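Side-chain contacts in diaminopimelate decarboxylase (PDB 7JPJ), which probably decarboxylates diaminopimelate to lysine with pyridoxal 5'-phosphate as cofactor, and works as a dimer: residues P411-D416 / A421-K426; Y32-L37 / L68-S73; S126-F131 / Y193-E198; G184-I189 / K225-V230. One frame throughout, in Å; residues are numbered along the deposited sequence.

Contact 1. Residues P411-D416 / A421-K426; sequences PEVLVD and AHLIRK
A classic beta bulge lies at one end of the antiparallel hairpin of strands 412-415 and 421-423, where Ile424 and Arg425 both face Glu412. Its signature is a one-residue slip in register after the non-hydrogen-bonded pair Val413 and Leu423. Glu412 O accepts from Ile424 N at 2.9 Å and, weakly, from Arg425 N at 3.3 Å, while Glu412 N returns a bond of 3.0 Å to Arg425 O.

The side chains of Glu412 and Arg425 leave on one face of the sheet, and there the carboxylate stacks on the guanidinium with the planes 19° apart. Glu412 OE1 lies 3.5 Å from Arg425 NE, but over the guanidinium face, so this salt bridge rests on charge alone. The directed bonds go elsewhere: Glu412 OE1 to Asn64, OE2 to Tyr32 and Ser397, and Arg425 NH2 to Ala410 O. On the opposite face, which helix 14-24 covers, Val413 CG1 meets Ala421 CB at 3.7 Å. Backbone bonds from Ile424 and Lys426 reach the second subunit, tying the hairpin to the dimer.

Near the turn, Asp416 has CG between its backbone N and carbonyl carbon (chi1 58°), which brings the carboxylate to the imidazole. Lys420 N and Ala418 N hold Asp416 OD1; His422 NE2 donates to OD2 at 2.9 Å, with OD2 close to the ring plane but approached from above the carboxylate.

Contact 2. Residues Y32-L37 / L68-S73; sequences YSIDKL and LKYFHS
The Tyr70 ring receives Ile34 and Leu37 on the same side of its plane. Ile34 reaches it with its tip: CD1 stands 3.7 Å from Tyr70 CD1 and 4.2 Å from the ring centroid, 29° off the normal, an off-centre CH-pi contact on the CD1/CE1 side between side chains that run at a slant to one another. Leu37 uses its CB instead, 3.7 Å from Tyr70 CE2, set obliquely beyond that rim of the ring. The Tyr70 ring gets there because CG is anti to the backbone N (chi1 173°), extending it from helix 65-73 toward helix 34-45.

Further along Leu37, the CD2 branch meets Phe71 CZ at 3.6 Å, the two side chains lying roughly at right angles. Phe71 also stands edge-to-face with Tyr57, and both Phe71 and Leu37 touch helix 282-285. Replacing Tyr70 with an alanine would probably open a gap between the helices and leave Ile34 CD1 and Leu37 CB without the ring they pack against.

Ser33 fixes the start of helix 34-45 as its N-cap, with OG accepting from Lys36 N at 3.0 Å. Apolar helix-to-helix packing of this kind belongs to the outer layer of an alpha/beta (TIM) barrel, here the pyridoxal-binding domain, with the Phe71 side chain about 12 Å from that of Lys60, the predicted cofactor lysine.

Contact 3. Residues S126-F131 / Y193-E198; sequences SQLERF and YGLEVE
Residues 126-131, within helix 125-134, face a chain that has just left helix 185-192 through a Schellman motif, with Gly194 at positive phi, and the backbones come nearest at Glu129 CA and Tyr193 CA, 8.2 Å apart. Side chains bridge that distance. Leu195 serves two partners with its forked end: CD1 meets Leu128 CD1 at 3.7 Å, the two side chains passing alongside in opposite senses, while CD2 lies 3.9 Å from Phe131 CD2, in the ring plane and therefore at its edge. With CG anti to the backbone N (chi1 -171°), the Phe131 ring is carried toward Leu195.

Tyr193 CE2 comes within 4.0 Å of Glu129 O, the ring lying obliquely alongside the helix backbone. Without the ring, as with an alanine at Tyr193, a gap beside Glu129 is likely to open. Since every contact between the segments is van der Waals in kind, with four of the five residues buried, shape and exclusion of water, rather than polar pairing, hold helix 125-134 to the loop that leads into strand 196-201.

Contact 4. Residues G184-I189 / K225-V230; sequences GTVPDI and KVFPTV
Phe227 packs against Pro187 and Val186 through the far end of its ring. From CB the ring is set by the first torsion, which puts CG anti to the carbonyl carbon (chi1 -50°) and carries the ring toward helix 185-192. Val226 CG1, from the same segment as the ring, covers one of its faces, 3.7 Å above the centre. At CE1 the ring reaches Pro187, with CG 3.9 Å away and CA 4.1 Å. CZ, the tip, touches Pro187 CG too and has Val186 CG1 at 4.2 Å. Both partners approach obliquely, and the proline and phenylalanine side chains cross at about a right angle.

Pro187 falls in the first turn of its helix, three residues after the N-cap Gly184, where a proline costs the helix no backbone hydrogen bond. Phe227 opens a type I beta turn closed by Val230 N to Phe227 O at 3.1 Å, and it also packs on Val197 of strand 196-201. The contact joins the first turn of helix 185-192 to the loop between helix 210-222 and strand 232-234, in the layer around the strands of the alpha/beta (TIM) barrel.

Contact 1 differs in kind from the others: it is a hairpin bound by backbone hydrogen bonds, charge and a histidine-carboxylate pair, and it reaches the second subunit. Contacts 2, 3 and 4 are apolar packing in the barrel domain. Contact 3 is the buried one; the rest are only partly so. Contacts 1 and 2 adjoin, with strand 29-33 running beside strand 412-415 and bonded to it through Tyr32. Contacts 3 and 4, about 10 Å apart between centres, are linked because helix 185-192 of contact 4 runs into the turn of contact 3 and on to strand 196-201; they also touch, Leu128 CD2 to Val186 CG1 at 3.8 Å. Between contacts 1 and 4 the centres are about 47 Å apart.

Contact 1. Residues P411-D416 / A421-K426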
loop_
_atom_site.group_PDB
_atom_site.type_symbol
_atom_site.label_atom_id
_atom_site.label_comp_id
_atom_site.label_asym_id
_atom_site.label_seq_id
_atom_site.Cartn_x
_atom_site.Cartn_y
_atom_site.Cartn_z
ATOM N N PRO A 411 5.061 -11.409 -11.370
ATOM C CA PRO A 411 5.030 -11.230 -12.826
ATOM C C PRO A 411 3.615 -10.984 -13.329
ATOM O O PRO A 411 2.630 -11.088 -12.598
ATOM C CB PRO A 411 5.587 -12.554 -13.356
ATOM C CG PRO A 411 5.278 -13.540 -12.287
ATOM C CD PRO A 411 5.398 -12.791 -10.992
ATOM N N GLU A 412 3.527 -10.653 -14.617
ATOM C CA GLU A 412 2.253 -10.415 -15.281
ATOM C C GLU A 412 2.163 -11.273 -16.535
ATOM O O GLU A 412 3.135 -11.394 -17.286
ATOM C CB GLU A 412 2.076 -8.937 -15.647
ATOM C CG GLU A 412 1.629 -8.063 -14.489
ATOM C CD GLU A 412 1.719 -6.580 -14.808
ATOM O OE1 GLU A 412 2.612 -6.192 -15.593
ATOM O OE2 GLU A 412 0.902 -5.801 -14.270
ATOM N N VAL A 413 0.992 -11.864 -16.755
ATOM C CA VAL A 413 0.754 -12.760 -17.879
ATOM C C VAL A 413 -0.447 -12.247 -18.661
ATOM O O VAL A 413 -1.399 -11.718 -18.079
ATOM C CB VAL A 413 0.526 -14.211 -17.402
ATOM C CG1 VAL A 413 0.221 -15.134 -18.573
ATOM C CG2 VAL A 413 1.737 -14.712 -16.636
ATOM N N LEU A 414 -0.390 -12.390 -19.984
ATOM C CA LEU A 414 -1.489 -12.048 -20.877
ATOM C C LEU A 414 -2.012 -13.320 -21.530
ATOM O O LEU A 414 -1.231 -14.105 -22.078
ATOM C CB LEU A 414 -1.033 -11.049 -21.942
ATOM C CG LEU A 414 -2.113 -10.320 -22.744
ATOM C CD1 LEU A 414 -2.917 -9.396 -21.845
ATOM C CD2 LEU A 414 -1.492 -9.545 -23.897
ATOM N N VAL A 415 -3.325 -13.525 -21.472
ATOM C CA VAL A 415 -3.971 -14.707 -22.034
ATOM C C VAL A 415 -4.714 -14.280 -23.294
ATOM O O VAL A 415 -5.712 -13.552 -23.222
ATOM C CB VAL A 415 -4.916 -15.375 -21.027
ATOM C CG1 VAL A 415 -5.234 -16.789 -21.467
ATOM C CG2 VAL A 415 -4.290 -15.380 -19.641
ATOM N N ASP A 416 -4.238 -14.743 -24.450
ATOM C CA ASP A 416 -4.791 -14.303 -25.722
ATOM C C ASP A 416 -6.163 -14.932 -25.965
ATOM O O ASP A 416 -6.636 -15.784 -25.207
ATOM C CB ASP A 416 -3.830 -14.626 -26.874
ATOM C CG ASP A 416 -3.495 -16.112 -26.979
ATOM O OD1 ASP A 416 -4.194 -16.952 -26.372
ATOM O OD2 ASP A 416 -2.518 -16.442 -27.688
ATOM N N ALA A 421 -0.844 -18.402 -22.971
ATOM C CA ALA A 421 -0.293 -17.444 -22.022
ATOM C C ALA A 421 0.964 -16.795 -22.584
ATOM O O ALA A 421 1.823 -17.473 -23.158
ATOM C CB ALA A 421 0.021 -18.122 -20.687
ATOM N N HIS A 422 1.065 -15.477 -22.419
ATOM C CA HIS A 422 2.247 -14.719 -22.809
ATOM C C HIS A 422 2.712 -13.887 -21.625
ATOM O O HIS A 422 1.918 -13.155 -21.027
ATOM C CB HIS A 422 1.972 -13.800 -24.007
ATOM C CG HIS A 422 1.262 -14.470 -25.143
ATOM N ND1 HIS A 422 1.919 -15.222 -26.093
ATOM C CD2 HIS A 422 -0.046 -14.483 -25.492
ATOM C CE1 HIS A 422 1.046 -15.679 -26.972
ATOM N NE2 HIS A 422 -0.154 -15.247 -26.629
ATOM N N LEU A 423 3.995 -13.995 -21.295
ATOM C CA LEU A 423 4.572 -13.196 -20.223
ATOM C C LEU A 423 4.769 -11.761 -20.700
ATOM O O LEU A 423 5.357 -11.528 -21.759
ATOM C CB LEU A 423 5.901 -13.804 -19.772
ATOM C CG LEU A 423 6.593 -13.259 -18.519
ATOM C CD1 LEU A 423 5.711 -13.421 -17.293
ATOM C CD2 LEU A 423 7.929 -13.960 -18.310
ATOM N N ILE A 424 4.262 -10.801 -19.929
ATOM C CA ILE A 424 4.413 -9.385 -20.245
ATOM C C ILE A 424 5.205 -8.628 -19.188
ATOM O O ILE A 424 5.465 -7.433 -19.363
ATOM C CB ILE A 424 3.046 -8.708 -20.478
ATOM C CG1 ILE A 424 2.132 -8.904 -19.271
ATOM C CG2 ILE A 424 2.390 -9.254 -21.728
ATOM C CD1 ILE A 424 0.756 -8.314 -19.463
ATOM N N ARG A 425 5.597 -9.286 -18.098
ATOM C CA ARG A 425 6.482 -8.689 -17.101
ATOM C C ARG A 425 7.101 -9.829 -16.308
ATOM O O ARG A 425 6.389 -10.526 -15.581
ATOM C CB ARG A 425 5.729 -7.735 -16.183
ATOM C CG ARG A 425 6.642 -6.874 -15.315
ATOM C CD ARG A 425 5.837 -5.897 -14.476
ATOM N NE ARG A 425 5.259 -6.526 -13.291
ATOM C CZ ARG A 425 4.417 -5.917 -12.463
ATOM N NH1 ARG A 425 4.046 -4.665 -12.697
ATOM N NH2 ARG A 425 3.938 -6.561 -11.408
ATOM N N LYS A 426 8.408 -10.017 -16.448
ATOM C CA LYS A 426 9.078 -11.094 -15.734
ATOM C C LYS A 426 9.141 -10.789 -14.241
ATOM O O LYS A 426 9.107 -9.631 -13.817
ATOM C CB LYS A 426 10.485 -11.319 -16.294
ATOM C CG LYS A 426 11.369 -10.080 -16.322
ATOM C CD LYS A 426 12.748 -10.403 -16.891
ATOM C CE LYS A 426 13.601 -9.151 -17.057
ATOM N NZ LYS A 426 14.967 -9.469 -17.567
#

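Contact 2. Residues Y32-L37 / L68-S73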
loop_
_atom_site.group_PDB
_atom_site.type_symbol
_atom_site.label_atom_id
_atom_site.label_comp_id
_atom_site.label_asym_id
_atom_site.label_seq_id
_atom_site.Cartn_x
_atom_site.Cartn_y
_atom_site.Cartn_z
ATOM N N TYR A 32 -4.064 -11.345 -17.094
ATOM C CA TYR A 32 -4.971 -10.463 -17.814
ATOM C C TYR A 32 -5.483 -11.177 -19.056
ATOM O O TYR A 32 -4.727 -11.880 -19.734
ATOM C CB TYR A 32 -4.288 -9.148 -18.205
ATOM C CG TYR A 32 -3.696 -8.386 -17.038
ATOM C CD1 TYR A 32 -2.386 -8.613 -16.632
ATOM C CD2 TYR A 32 -4.444 -7.439 -16.344
ATOM C CE1 TYR A 32 -1.836 -7.919 -15.566
ATOM C CE2 TYR A 32 -3.904 -6.740 -15.276
ATOM C CZ TYR A 32 -2.597 -6.983 -14.891
ATOM O OH TYR A 32 -2.043 -6.297 -13.830
ATOM N N SER A 33 -6.767 -10.989 -19.354
ATOM C CA SER A 33 -7.444 -11.681 -20.444
ATOM C C SER A 33 -7.801 -10.690 -21.544
ATOM O O SER A 33 -8.503 -9.705 -21.293
ATOM C CB SER A 33 -8.699 -12.391 -19.938
ATOM O OG SER A 33 -9.714 -12.401 -20.924
ATOM N N ILE A 34 -7.324 -10.963 -22.761
ATOM C CA ILE A 34 -7.646 -10.115 -23.907
ATOM C C ILE A 34 -9.152 -10.087 -24.144
ATOM O O ILE A 34 -9.722 -9.047 -24.499
ATOM C CB ILE A 34 -6.875 -10.599 -25.152
ATOM C CG1 ILE A 34 -5.473 -9.986 -25.187
ATOM C CG2 ILE A 34 -7.627 -10.268 -26.433
ATOM C CD1 ILE A 34 -5.461 -8.500 -25.460
ATOM N N ASP A 35 -9.821 -11.225 -23.935
ATOM C CA ASP A 35 -11.270 -11.294 -24.104
ATOM C C ASP A 35 -11.982 -10.295 -23.199
ATOM O O ASP A 35 -12.881 -9.572 -23.641
ATOM C CB ASP A 35 -11.761 -12.712 -23.816
ATOM C CG ASP A 35 -12.007 -13.510 -25.077
ATOM O OD1 ASP A 35 -12.690 -12.992 -25.986
ATOM O OD2 ASP A 35 -11.521 -14.659 -25.158
ATOM N N LYS A 36 -11.592 -10.244 -21.921
ATOM C CA LYS A 36 -12.241 -9.339 -20.979
ATOM C C LYS A 36 -11.879 -7.881 -21.245
ATOM O O LYS A 36 -12.659 -6.981 -20.913
ATOM C CB LYS A 36 -11.878 -9.729 -19.546
ATOM C CG LYS A 36 -12.758 -10.823 -18.960
ATOM C CD LYS A 36 -14.119 -10.270 -18.576
ATOM C CE LYS A 36 -15.070 -11.369 -18.148
ATOM N NZ LYS A 36 -16.361 -10.813 -17.656
ATOM N N LEU A 37 -10.709 -7.625 -21.835
ATOM C CA LEU A 37 -10.364 -6.257 -22.208
ATOM C C LEU A 37 -11.187 -5.779 -23.398
ATOM O O LEU A 37 -11.523 -4.592 -23.482
ATOM C CB LEU A 37 -8.873 -6.153 -22.526
ATOM C CG LEU A 37 -7.889 -6.223 -21.357
ATOM C CD1 LEU A 37 -6.479 -6.420 -21.878
ATOM C CD2 LEU A 37 -7.975 -4.970 -20.493
ATOM N N LEU A 68 -1.575 -0.625 -22.400
ATOM C CA LEU A 68 -1.560 0.643 -23.123
ATOM C C LEU A 68 -1.574 0.413 -24.628
ATOM O O LEU A 68 -2.322 1.069 -25.360
ATOM C CB LEU A 68 -0.336 1.464 -22.723
ATOM C CG LEU A 68 -0.282 1.984 -21.289
ATOM C CD1 LEU A 68 0.936 2.875 -21.114
ATOM C CD2 LEU A 68 -1.557 2.729 -20.940
ATOM N N LYS A 69 -0.747 -0.519 -25.106
ATOM C CA LYS A 69 -0.698 -0.795 -26.537
ATOM C C LYS A 69 -2.028 -1.342 -27.042
ATOM O O LYS A 69 -2.453 -1.027 -28.160
ATOM C CB LYS A 69 0.438 -1.771 -26.845
ATOM C CG LYS A 69 1.832 -1.201 -26.626
ATOM C CD LYS A 69 2.895 -2.277 -26.791
ATOM C CE LYS A 69 4.276 -1.778 -26.379
ATOM N NZ LYS A 69 4.757 -0.654 -27.236
ATOM N N TYR A 70 -2.705 -2.159 -26.229
ATOM C CA TYR A 70 -3.971 -2.738 -26.665
ATOM C C TYR A 70 -5.060 -1.676 -26.762
ATOM O O TYR A 70 -5.789 -1.611 -27.759
ATOM C CB TYR A 70 -4.409 -3.858 -25.724
ATOM C CG TYR A 70 -5.789 -4.353 -26.069
ATOM C CD1 TYR A 70 -5.983 -5.223 -27.132
ATOM C CD2 TYR A 70 -6.907 -3.916 -25.366
ATOM C CE1 TYR A 70 -7.243 -5.664 -27.473
ATOM C CE2 TYR A 70 -8.175 -4.351 -25.702
ATOM C CZ TYR A 70 -8.335 -5.226 -26.755
ATOM O OH TYR A 70 -9.590 -5.667 -27.099
ATOM N N PHE A 71 -5.203 -0.849 -25.723
ATOM C CA PHE A 71 -6.215 0.201 -25.754
ATOM C C PHE A 71 -5.905 1.247 -26.817
ATOM O O PHE A 71 -6.822 1.900 -27.325
ATOM C CB PHE A 71 -6.336 0.866 -24.386
ATOM C CG PHE A 71 -7.048 0.026 -23.360
ATOM C CD1 PHE A 71 -8.028 -0.875 -23.737
ATOM C CD2 PHE A 71 -6.737 0.148 -22.014
ATOM C CE1 PHE A 71 -8.685 -1.644 -22.790
ATOM C CE2 PHE A 71 -7.389 -0.617 -21.065
ATOM C CZ PHE A 71 -8.363 -1.515 -21.453
ATOM N N HIS A 72 -4.630 1.421 -27.169
ATOM C CA HIS A 72 -4.301 2.335 -28.257
ATOM C C HIS A 72 -4.783 1.788 -29.595
ATOM O O HIS A 72 -5.303 2.540 -30.429
ATOM C CB HIS A 72 -2.795 2.603 -28.290
ATOM C CG HIS A 72 -2.383 3.587 -29.339
ATOM N ND1 HIS A 72 -1.374 3.336 -30.245
ATOM C CD2 HIS A 72 -2.856 4.821 -29.637
ATOM C CE1 HIS A 72 -1.241 4.374 -31.052
ATOM N NE2 HIS A 72 -2.129 5.287 -30.704
ATOM N N SER A 73 -4.626 0.480 -29.816
ATOM C CA SER A 73 -5.111 -0.136 -31.046
ATOM C C SER A 73 -6.627 -0.060 -31.172
ATOM O O SER A 73 -7.153 -0.181 -32.284
ATOM C CB SER A 73 -4.656 -1.594 -31.113
ATOM O OG SER A 73 -5.213 -2.344 -30.048
#

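Contact 3. Residues S126-F131 / Y193-E198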
loop_
_atom_site.group_PDB
_atom_site.type_symbol
_atom_site.label_atom_id
_atom_site.label_comp_id
_atom_site.label_asym_id
_atom_site.label_seq_id
_atom_site.Cartn_x
_atom_site.Cartn_y
_atom_site.Cartn_z
ATOM N N SER A 126 -2.671 27.703 -9.074
ATOM C CA SER A 126 -1.216 27.715 -9.212
ATOM C C SER A 126 -0.775 27.107 -10.537
ATOM O O SER A 126 0.156 27.610 -11.177
ATOM C CB SER A 126 -0.578 26.950 -8.055
ATOM O OG SER A 126 -1.363 27.064 -6.886
ATOM N N GLN A 127 -1.418 26.016 -10.958
ATOM C CA GLN A 127 -1.023 25.364 -12.202
ATOM C C GLN A 127 -1.382 26.216 -13.409
ATOM O O GLN A 127 -0.603 26.310 -14.365
ATOM C CB GLN A 127 -1.675 23.989 -12.311
ATOM C CG GLN A 127 -1.180 22.989 -11.294
ATOM C CD GLN A 127 -1.748 21.608 -11.526
ATOM O OE1 GLN A 127 -2.655 21.426 -12.339
ATOM N NE2 GLN A 127 -1.214 20.621 -10.816
ATOM N N LEU A 128 -2.563 26.834 -13.386
ATOM C CA LEU A 128 -2.955 27.713 -14.479
ATOM C C LEU A 128 -1.995 28.889 -14.605
ATOM O O LEU A 128 -1.593 29.259 -15.714
ATOM C CB LEU A 128 -4.386 28.204 -14.260
ATOM C CG LEU A 128 -5.116 28.796 -15.464
ATOM C CD1 LEU A 128 -5.157 27.793 -16.602
ATOM C CD2 LEU A 128 -6.517 29.224 -15.068
ATOM N N GLU A 129 -1.603 29.481 -13.475
ATOM C CA GLU A 129 -0.705 30.628 -13.522
ATOM C C GLU A 129 0.674 30.232 -14.036
ATOM O O GLU A 129 1.287 30.974 -14.812
ATOM C CB GLU A 129 -0.604 31.273 -12.142
ATOM C CG GLU A 129 -1.851 32.038 -11.727
ATOM C CD GLU A 129 -1.779 32.532 -10.296
ATOM O OE1 GLU A 129 -0.966 31.985 -9.519
ATOM O OE2 GLU A 129 -2.531 33.467 -9.950
ATOM N N ARG A 130 1.179 29.068 -13.615
ATOM C CA ARG A 130 2.456 28.590 -14.137
ATOM C C ARG A 130 2.370 28.321 -15.635
ATOM O O ARG A 130 3.305 28.626 -16.385
ATOM C CB ARG A 130 2.894 27.331 -13.385
ATOM C CG ARG A 130 3.252 27.568 -11.920
ATOM C CD ARG A 130 3.629 26.270 -11.222
ATOM N NE ARG A 130 4.826 25.672 -11.805
ATOM C CZ ARG A 130 5.264 24.448 -11.528
ATOM N NH1 ARG A 130 4.602 23.680 -10.671
ATOM N NH2 ARG A 130 6.365 23.991 -12.112
ATOM N N PHE A 131 1.250 27.752 -16.089
ATOM C CA PHE A 131 1.041 27.558 -17.520
ATOM C C PHE A 131 0.960 28.895 -18.244
ATOM O O PHE A 131 1.578 29.083 -19.299
ATOM C CB PHE A 131 -0.232 26.739 -17.747
ATOM C CG PHE A 131 -0.437 26.308 -19.170
ATOM C CD1 PHE A 131 0.098 25.117 -19.629
ATOM C CD2 PHE A 131 -1.174 27.088 -20.045
ATOM C CE1 PHE A 131 -0.096 24.713 -20.937
ATOM C CE2 PHE A 131 -1.367 26.692 -21.351
ATOM C CZ PHE A 131 -0.828 25.502 -21.798
ATOM N N TYR A 193 -2.944 36.167 -19.178
ATOM C CA TYR A 193 -1.958 35.493 -20.012
ATOM C C TYR A 193 -2.480 35.184 -21.410
ATOM O O TYR A 193 -1.825 34.449 -22.156
ATOM C CB TYR A 193 -1.480 34.212 -19.328
ATOM C CG TYR A 193 -0.919 34.439 -17.941
ATOM C CD1 TYR A 193 0.268 35.140 -17.757
ATOM C CD2 TYR A 193 -1.572 33.951 -16.816
ATOM C CE1 TYR A 193 0.788 35.351 -16.492
ATOM C CE2 TYR A 193 -1.059 34.157 -15.547
ATOM C CZ TYR A 193 0.121 34.858 -15.390
ATOM O OH TYR A 193 0.633 35.064 -14.129
ATOM N N GLY A 194 -3.635 35.728 -21.782
ATOM C CA GLY A 194 -4.168 35.499 -23.114
ATOM C C GLY A 194 -4.464 34.050 -23.421
ATOM O O GLY A 194 -4.402 33.643 -24.585
ATOM N N LEU A 195 -4.788 33.256 -22.403
ATOM C CA LEU A 195 -5.061 31.843 -22.596
ATOM C C LEU A 195 -6.362 31.640 -23.370
ATOM O O LEU A 195 -7.163 32.558 -23.560
ATOM C CB LEU A 195 -5.147 31.125 -21.249
ATOM C CG LEU A 195 -3.894 31.133 -20.381
ATOM C CD1 LEU A 195 -4.157 30.390 -19.088
ATOM C CD2 LEU A 195 -2.730 30.513 -21.132
ATOM N N GLU A 196 -6.567 30.404 -23.817
ATOM C CA GLU A 196 -7.805 29.990 -24.466
ATOM C C GLU A 196 -8.275 28.701 -23.808
ATOM O O GLU A 196 -7.613 27.664 -23.925
ATOM C CB GLU A 196 -7.610 29.796 -25.969
ATOM C CG GLU A 196 -8.868 29.326 -26.690
ATOM C CD GLU A 196 -8.875 29.695 -28.161
ATOM O OE1 GLU A 196 -9.045 28.784 -28.998
ATOM O OE2 GLU A 196 -8.710 30.894 -28.478
ATOM N N VAL A 197 -9.410 28.763 -23.119
ATOM C CA VAL A 197 -9.967 27.597 -22.441
ATOM C C VAL A 197 -10.763 26.789 -23.460
ATOM O O VAL A 197 -11.808 27.234 -23.941
ATOM C CB VAL A 197 -10.840 28.007 -21.251
ATOM C CG1 VAL A 197 -11.237 26.785 -20.443
ATOM C CG2 VAL A 197 -10.104 29.007 -20.385
ATOM N N GLU A 198 -10.271 25.595 -23.790
ATOM C CA GLU A 198 -10.904 24.750 -24.791
ATOM C C GLU A 198 -11.652 23.566 -24.201
ATOM O O GLU A 198 -12.433 22.934 -24.921
ATOM C CB GLU A 198 -9.860 24.227 -25.790
ATOM C CG GLU A 198 -8.940 23.150 -25.225
ATOM C CD GLU A 198 -8.066 22.497 -26.286
ATOM O OE1 GLU A 198 -8.209 22.841 -27.479
ATOM O OE2 GLU A 198 -7.232 21.637 -25.926
#

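Contact 4. Residues G184-I189 / K225-V230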
loop_
_atom_site.group_PDB
_atom_site.type_symbol
_atom_site.label_atom_id
_atom_site.label_comp_id
_atom_site.label_asym_id
_atom_site.label_seq_id
_atom_site.Cartn_x
_atom_site.Cartn_y
_atom_site.Cartn_z
ATOM N N GLY A 184 -14.823 35.541 -10.922
ATOM C CA GLY A 184 -13.917 36.209 -11.832
ATOM C C GLY A 184 -12.449 35.890 -11.641
ATOM O O GLY A 184 -11.636 36.304 -12.477
ATOM N N THR A 185 -12.088 35.165 -10.579
ATOM C CA THR A 185 -10.680 34.885 -10.308
ATOM C C THR A 185 -10.025 34.144 -11.470
ATOM O O THR A 185 -8.965 34.550 -11.961
ATOM C CB THR A 185 -10.543 34.076 -9.015
ATOM O OG1 THR A 185 -10.944 34.879 -7.898
ATOM C CG2 THR A 185 -9.101 33.628 -8.818
ATOM N N VAL A 186 -10.641 33.055 -11.923
ATOM C CA VAL A 186 -10.081 32.224 -12.991
ATOM C C VAL A 186 -10.142 32.942 -14.337
ATOM O O VAL A 186 -9.134 32.948 -15.057
ATOM C CB VAL A 186 -10.783 30.857 -13.067
ATOM C CG1 VAL A 186 -10.067 29.951 -14.055
ATOM C CG2 VAL A 186 -10.839 30.209 -11.698
ATOM N N PRO A 187 -11.273 33.542 -14.740
ATOM C CA PRO A 187 -11.271 34.283 -16.015
ATOM C C PRO A 187 -10.277 35.430 -16.048
ATOM O O PRO A 187 -9.789 35.779 -17.130
ATOM C CB PRO A 187 -12.715 34.789 -16.129
ATOM C CG PRO A 187 -13.507 33.844 -15.312
ATOM C CD PRO A 187 -12.628 33.499 -14.156
ATOM N N ASP A 188 -9.961 36.030 -14.896
ATOM C CA ASP A 188 -8.954 37.087 -14.867
ATOM C C ASP A 188 -7.567 36.531 -15.166
ATOM O O ASP A 188 -6.766 37.181 -15.850
ATOM C CB ASP A 188 -8.965 37.794 -13.512
ATOM C CG ASP A 188 -10.135 38.748 -13.359
ATOM O OD1 ASP A 188 -11.109 38.634 -14.136
ATOM O OD2 ASP A 188 -10.088 39.610 -12.455
ATOM N N ILE A 189 -7.264 35.335 -14.659
ATOM C CA ILE A 189 -5.986 34.702 -14.963
ATOM C C ILE A 189 -5.904 34.351 -16.443
ATOM O O ILE A 189 -4.846 34.479 -17.070
ATOM C CB ILE A 189 -5.785 33.463 -14.072
ATOM C CG1 ILE A 189 -5.884 33.849 -12.594
ATOM C CG2 ILE A 189 -4.446 32.804 -14.364
ATOM C CD1 ILE A 189 -6.194 32.689 -11.672
ATOM N N LYS A 225 -20.371 27.330 -20.274
ATOM C CA LYS A 225 -20.885 28.596 -20.778
ATOM C C LYS A 225 -20.151 29.799 -20.200
ATOM O O LYS A 225 -20.362 30.920 -20.673
ATOM C CB LYS A 225 -22.391 28.714 -20.498
ATOM C CG LYS A 225 -22.742 29.252 -19.125
ATOM C CD LYS A 225 -24.250 29.290 -18.912
ATOM C CE LYS A 225 -24.931 30.228 -19.898
ATOM N NZ LYS A 225 -26.411 30.241 -19.714
ATOM N N VAL A 226 -19.294 29.592 -19.198
ATOM C CA VAL A 226 -18.462 30.681 -18.698
ATOM C C VAL A 226 -17.360 31.006 -19.699
ATOM O O VAL A 226 -17.050 32.178 -19.947
ATOM C CB VAL A 226 -17.890 30.322 -17.314
ATOM C CG1 VAL A 226 -16.791 31.297 -16.910
ATOM C CG2 VAL A 226 -19.003 30.296 -16.276
ATOM N N PHE A 227 -16.761 29.981 -20.298
ATOM C CA PHE A 227 -15.733 30.163 -21.318
ATOM C C PHE A 227 -16.278 29.731 -22.673
ATOM O O PHE A 227 -16.353 28.524 -22.956
ATOM C CB PHE A 227 -14.477 29.367 -20.957
ATOM C CG PHE A 227 -14.008 29.598 -19.553
ATOM C CD1 PHE A 227 -13.303 30.746 -19.226
ATOM C CD2 PHE A 227 -14.290 28.681 -18.554
ATOM C CE1 PHE A 227 -12.875 30.974 -17.932
ATOM C CE2 PHE A 227 -13.864 28.901 -17.254
ATOM C CZ PHE A 227 -13.155 30.051 -16.944
ATOM N N PRO A 228 -16.676 30.666 -23.541
ATOM C CA PRO A 228 -17.310 30.277 -24.812
ATOM C C PRO A 228 -16.389 29.521 -25.754
ATOM O O PRO A 228 -16.883 28.905 -26.706
ATOM C CB PRO A 228 -17.742 31.619 -25.419
ATOM C CG PRO A 228 -17.726 32.597 -24.272
ATOM C CD PRO A 228 -16.636 32.128 -23.366
ATOM N N THR A 229 -15.077 29.539 -25.518
ATOM C CA THR A 229 -14.133 28.833 -26.374
ATOM C C THR A 229 -14.069 27.335 -26.094
ATOM O O THR A 229 -13.389 26.617 -26.836
ATOM C CB THR A 229 -12.736 29.437 -26.221
ATOM O OG1 THR A 229 -12.432 29.588 -24.827
ATOM C CG2 THR A 229 -12.665 30.796 -26.906
ATOM N N VAL A 230 -14.750 26.849 -25.054
ATOM C CA VAL A 230 -14.698 25.430 -24.713
ATOM C C VAL A 230 -15.432 24.619 -25.773
ATOM O O VAL A 230 -16.554 24.956 -26.174
ATOM C CB VAL A 230 -15.293 25.187 -23.317
ATOM C CG1 VAL A 230 -15.418 23.693 -23.042
ATOM C CG2 VAL A 230 -14.443 25.855 -22.251
#